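Local coordinates for kappa-carrageenase (Pseudoalteromonas carrageenovora, PDB 1DYP), which hydrolyses the internal beta-1,4 linkages of kappa-carrageenan between D-galactose 4-sulfate and 3,6-anhydro-D-galactose through its family 16 glycoside hydrolase catalytic domain, at residues 36-48 and 58-70. The protein carries 1 engineered substitution. Sequence-based numbering, arbitrary orientation.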
# COMPACT_ATOMS: atom_id res chain seq x y z
N GLU A 36 11.61 -1.61 6.52
CA GLU A 36 12.04 -3.00 6.51
C GLU A 36 11.74 -3.55 5.12
O GLU A 36 10.76 -3.15 4.48
CB GLU A 36 11.30 -3.80 7.59
CG GLU A 36 9.83 -4.17 7.30
CD GLU A 36 8.85 -3.00 7.34
OE1 GLU A 36 9.18 -1.93 7.89
OE2 GLU A 36 7.72 -3.18 6.83
N ASN A 37 12.58 -4.46 4.64
CA ASN A 37 12.39 -5.04 3.31
C ASN A 37 11.51 -6.27 3.29
O ASN A 37 11.39 -7.00 4.27
CB ASN A 37 13.74 -5.38 2.68
CG ASN A 37 14.54 -4.15 2.33
OD1 ASN A 37 14.03 -3.22 1.70
ND2 ASN A 37 15.81 -4.13 2.72
N TYR A 38 10.89 -6.49 2.14
CA TYR A 38 10.03 -7.63 1.91
C TYR A 38 9.82 -7.75 0.41
O TYR A 38 10.37 -6.95 -0.35
CB TYR A 38 8.70 -7.47 2.65
CG TYR A 38 8.02 -6.13 2.48
CD1 TYR A 38 7.23 -5.87 1.36
CD2 TYR A 38 8.18 -5.12 3.43
CE1 TYR A 38 6.59 -4.63 1.21
CE2 TYR A 38 7.55 -3.89 3.29
CZ TYR A 38 6.76 -3.65 2.18
OH TYR A 38 6.13 -2.43 2.04
N GLY A 39 9.06 -8.74 -0.03
CA GLY A 39 8.87 -8.91 -1.46
C GLY A 39 10.19 -9.32 -2.09
O GLY A 39 11.04 -9.92 -1.43
N VAL A 40 10.38 -8.98 -3.36
CA VAL A 40 11.61 -9.34 -4.05
C VAL A 40 12.36 -8.12 -4.56
O VAL A 40 12.92 -8.11 -5.65
CB VAL A 40 11.33 -10.30 -5.22
CG1 VAL A 40 10.81 -11.61 -4.68
CG2 VAL A 40 10.32 -9.68 -6.18
N TRP A 41 12.35 -7.07 -3.75
CA TRP A 41 13.05 -5.84 -4.07
C TRP A 41 13.49 -5.27 -2.74
O TRP A 41 13.14 -5.81 -1.69
CB TRP A 41 12.12 -4.85 -4.78
CG TRP A 41 10.88 -4.54 -3.99
CD1 TRP A 41 10.74 -3.58 -3.03
CD2 TRP A 41 9.63 -5.23 -4.05
NE1 TRP A 41 9.48 -3.64 -2.48
CE2 TRP A 41 8.78 -4.65 -3.09
CE3 TRP A 41 9.15 -6.30 -4.83
CZ2 TRP A 41 7.47 -5.09 -2.88
CZ3 TRP A 41 7.85 -6.74 -4.62
CH2 TRP A 41 7.02 -6.14 -3.65
N SER A 42 14.26 -4.20 -2.77
CA SER A 42 14.70 -3.58 -1.54
C SER A 42 14.38 -2.10 -1.64
O SER A 42 14.44 -1.52 -2.72
CB SER A 42 16.20 -3.78 -1.32
OG SER A 42 16.50 -5.15 -1.16
N TRP A 43 14.02 -1.51 -0.51
CA TRP A 43 13.72 -0.09 -0.48
C TRP A 43 15.03 0.69 -0.39
O TRP A 43 15.97 0.26 0.28
CB TRP A 43 12.88 0.26 0.74
CG TRP A 43 11.62 -0.54 0.86
CD1 TRP A 43 11.29 -1.37 1.88
CD2 TRP A 43 10.52 -0.54 -0.04
NE1 TRP A 43 10.03 -1.90 1.67
CE2 TRP A 43 9.54 -1.40 0.50
CE3 TRP A 43 10.26 0.11 -1.26
CZ2 TRP A 43 8.31 -1.64 -0.14
CZ3 TRP A 43 9.04 -0.13 -1.90
CH2 TRP A 43 8.08 -1.00 -1.33
N LYS A 44 15.09 1.82 -1.07
CA LYS A 44 16.27 2.67 -1.02
C LYS A 44 15.80 4.10 -0.87
O LYS A 44 14.95 4.57 -1.62
CB LYS A 44 17.12 2.53 -2.28
CG LYS A 44 17.75 1.15 -2.46
CD LYS A 44 18.75 0.83 -1.36
CE LYS A 44 19.38 -0.54 -1.60
NZ LYS A 44 20.40 -0.89 -0.57
N ASN A 45 16.36 4.79 0.13
CA ASN A 45 16.01 6.17 0.39
C ASN A 45 16.13 7.04 -0.86
O ASN A 45 15.32 7.93 -1.08
CB ASN A 45 16.91 6.73 1.50
CG ASN A 45 16.67 8.20 1.75
OD1 ASN A 45 15.55 8.63 2.02
ND2 ASN A 45 17.74 9.00 1.67
N GLU A 46 17.14 6.76 -1.68
CA GLU A 46 17.34 7.55 -2.89
C GLU A 46 16.25 7.35 -3.94
O GLU A 46 16.14 8.13 -4.88
CB GLU A 46 18.72 7.27 -3.50
CG GLU A 46 18.87 5.93 -4.19
CD GLU A 46 20.20 5.80 -4.92
OE1 GLU A 46 21.25 5.76 -4.25
OE2 GLU A 46 20.19 5.75 -6.17
N ASN A 47 15.45 6.30 -3.77
CA ASN A 47 14.37 6.03 -4.72
C ASN A 47 13.13 6.85 -4.40
O ASN A 47 12.13 6.80 -5.11
CB ASN A 47 14.02 4.54 -4.73
CG ASN A 47 15.04 3.72 -5.51
OD1 ASN A 47 15.02 2.49 -5.46
ND2 ASN A 47 15.92 4.40 -6.23
N ALA A 48 13.21 7.62 -3.31
CA ALA A 48 12.11 8.48 -2.91
C ALA A 48 12.60 9.91 -3.07
O ALA A 48 13.51 10.35 -2.37
CB ALA A 48 11.73 8.21 -1.46
N THR A 58 10.37 5.70 -7.12
CA THR A 58 10.91 5.04 -8.29
C THR A 58 11.36 3.60 -8.13
O THR A 58 11.99 3.25 -7.13
CB THR A 58 12.11 5.85 -8.83
OG1 THR A 58 11.70 7.20 -9.08
CG2 THR A 58 12.66 5.23 -10.10
N THR A 59 11.03 2.77 -9.11
CA THR A 59 11.48 1.39 -9.13
C THR A 59 12.56 1.37 -10.19
O THR A 59 12.34 1.81 -11.32
CB THR A 59 10.36 0.41 -9.53
OG1 THR A 59 9.31 0.45 -8.57
CG2 THR A 59 10.91 -1.02 -9.60
N LYS A 60 13.74 0.87 -9.82
CA LYS A 60 14.86 0.82 -10.75
C LYS A 60 15.36 -0.60 -10.92
O LYS A 60 15.23 -1.42 -10.02
CB LYS A 60 16.03 1.64 -10.21
CG LYS A 60 15.75 3.09 -9.85
CD LYS A 60 17.02 3.72 -9.28
CE LYS A 60 16.82 5.17 -8.89
NZ LYS A 60 18.06 5.74 -8.28
N ARG A 61 15.92 -0.88 -12.09
CA ARG A 61 16.52 -2.18 -12.31
C ARG A 61 17.85 -1.97 -11.59
O ARG A 61 18.66 -1.13 -11.98
CB ARG A 61 16.76 -2.42 -13.80
CG ARG A 61 17.61 -3.65 -14.09
CD ARG A 61 16.90 -4.96 -13.76
NE ARG A 61 17.75 -6.08 -14.14
CZ ARG A 61 18.76 -6.54 -13.40
NH1 ARG A 61 19.04 -5.99 -12.23
NH2 ARG A 61 19.52 -7.52 -13.86
N GLU A 62 18.05 -2.71 -10.50
CA GLU A 62 19.27 -2.57 -9.72
C GLU A 62 19.61 -3.87 -9.01
O GLU A 62 18.99 -4.22 -8.01
CB GLU A 62 19.10 -1.44 -8.70
CG GLU A 62 20.19 -1.39 -7.65
CD GLU A 62 20.21 -0.09 -6.88
OE1 GLU A 62 19.18 0.61 -6.82
OE2 GLU A 62 21.28 0.23 -6.31
N SER A 63 20.60 -4.57 -9.55
CA SER A 63 21.03 -5.83 -8.95
C SER A 63 21.65 -5.58 -7.60
O SER A 63 22.38 -4.61 -7.40
CB SER A 63 22.03 -6.53 -9.86
OG SER A 63 21.43 -6.88 -11.09
N HIS A 64 21.36 -6.47 -6.66
CA HIS A 64 21.90 -6.38 -5.32
C HIS A 64 21.55 -7.66 -4.60
O HIS A 64 20.91 -8.55 -5.17
CB HIS A 64 21.29 -5.18 -4.57
CG HIS A 64 19.82 -5.31 -4.30
ND1 HIS A 64 18.86 -5.21 -5.28
CD2 HIS A 64 19.15 -5.52 -3.14
CE1 HIS A 64 17.66 -5.35 -4.75
NE2 HIS A 64 17.81 -5.53 -3.45
N GLN A 65 21.99 -7.78 -3.36
CA GLN A 65 21.69 -8.96 -2.57
C GLN A 65 21.32 -8.53 -1.17
O GLN A 65 21.68 -7.44 -0.72
CB GLN A 65 22.89 -9.91 -2.52
CG GLN A 65 24.17 -9.30 -1.97
CD GLN A 65 24.12 -8.99 -0.48
OE1 GLN A 65 24.77 -8.06 -0.00
NE2 GLN A 65 23.36 -9.79 0.27
N ARG A 66 20.58 -9.40 -0.50
CA ARG A 66 20.18 -9.16 0.88
C ARG A 66 19.64 -10.47 1.42
O ARG A 66 19.35 -11.39 0.66
CB ARG A 66 19.10 -8.08 0.99
CG ARG A 66 17.74 -8.42 0.38
CD ARG A 66 16.69 -7.47 0.97
NE ARG A 66 15.39 -7.51 0.29
CZ ARG A 66 14.48 -8.47 0.43
NH1 ARG A 66 14.70 -9.50 1.23
NH2 ARG A 66 13.32 -8.37 -0.21
N THR A 67 19.53 -10.56 2.74
CA THR A 67 18.99 -11.77 3.33
C THR A 67 17.55 -11.82 2.83
O THR A 67 16.85 -10.81 2.81
CB THR A 67 19.04 -11.74 4.86
OG1 THR A 67 20.40 -11.92 5.28
CG2 THR A 67 18.21 -12.86 5.45
N PHE A 68 17.12 -13.01 2.43
CA PHE A 68 15.78 -13.20 1.88
C PHE A 68 15.07 -14.35 2.57
O PHE A 68 15.64 -15.42 2.77
CB PHE A 68 15.93 -13.50 0.39
CG PHE A 68 14.64 -13.82 -0.32
CD1 PHE A 68 13.77 -12.80 -0.69
CD2 PHE A 68 14.33 -15.13 -0.66
CE1 PHE A 68 12.60 -13.09 -1.40
CE2 PHE A 68 13.16 -15.43 -1.37
CZ PHE A 68 12.30 -14.40 -1.74
N TRP A 69 13.81 -14.13 2.95
CA TRP A 69 13.04 -15.18 3.59
C TRP A 69 12.40 -16.04 2.51
O TRP A 69 11.57 -15.57 1.73
CB TRP A 69 11.95 -14.59 4.49
CG TRP A 69 11.00 -15.64 5.03
CD1 TRP A 69 9.67 -15.74 4.77
CD2 TRP A 69 11.32 -16.72 5.92
NE1 TRP A 69 9.14 -16.82 5.43
CE2 TRP A 69 10.13 -17.44 6.15
CE3 TRP A 69 12.50 -17.15 6.54
CZ2 TRP A 69 10.08 -18.56 6.97
CZ3 TRP A 69 12.45 -18.27 7.36
CH2 TRP A 69 11.25 -18.96 7.57
N ASP A 70 12.81 -17.30 2.47
CA ASP A 70 12.30 -18.28 1.52
C ASP A 70 11.21 -19.05 2.26
O ASP A 70 11.44 -20.14 2.79
CB ASP A 70 13.45 -19.19 1.09
CG ASP A 70 13.02 -20.31 0.17
OD1 ASP A 70 11.84 -20.35 -0.25
OD2 ASP A 70 13.88 -21.15 -0.14
O HOH W 1 12.37 8.96 -7.13
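Arg66 slides its guanidinium under Asn37, whose CB lies over one face with the Asn37 amide only 10° from parallel to it, while backbone oxygens of the 36-48 loop line its edge. Arg66 NH2 gives a nearly straight bond to Trp41 O (3.0 Å, 166°), lying in the guanidinium plane, and a weak, bent one to Gly39 O. Arg66 NE makes weak bonds to Ser42 OG and Trp41 O. On the far side NH1 turns back to Thr67 O of its own strand, so all three nitrogens are engaged, which limits how far the group can turn. Shortening this side chain to an alanine would probably leave the carbonyls of Gly39 and Trp41, and Ser42 OG, without their guanidinium donors and open a gap beside Asn37.

Ser42 OG also hydrogen-bonds to His64 NE2 at the edge of the imidazole (2.7 Å). His64 CG sits between its backbone N and carbonyl carbon (chi1 66°), which swings the imidazole inward, and ND1 fixes its tilt by donating to Glu62 O at 2.9 Å. Beyond Arg66, the Phe68 edge faces Gly39 O, CE1 standing 3.5 Å away, and Val40 CG1 packs alongside the ring.

At the other end Thr58 N donates almost linearly to Asn47 O (2.9 Å), an oxygen that a water also bridges to Thr58 OG1. The extended Lys60 reaches Glu46 OE2 with NZ, a weak bond within a salt bridge; the same carboxylate oxygen ligates a cadmium ion. Trp41, turned away from strand 58-70, approaches Arg234, a residue important for substrate recognition. Strand 58-70 thus curves round the outside of the 36-48 segment, an arrangement that fits the bent strands of the concanavalin-like beta-sandwich of family 16 glycoside hydrolases.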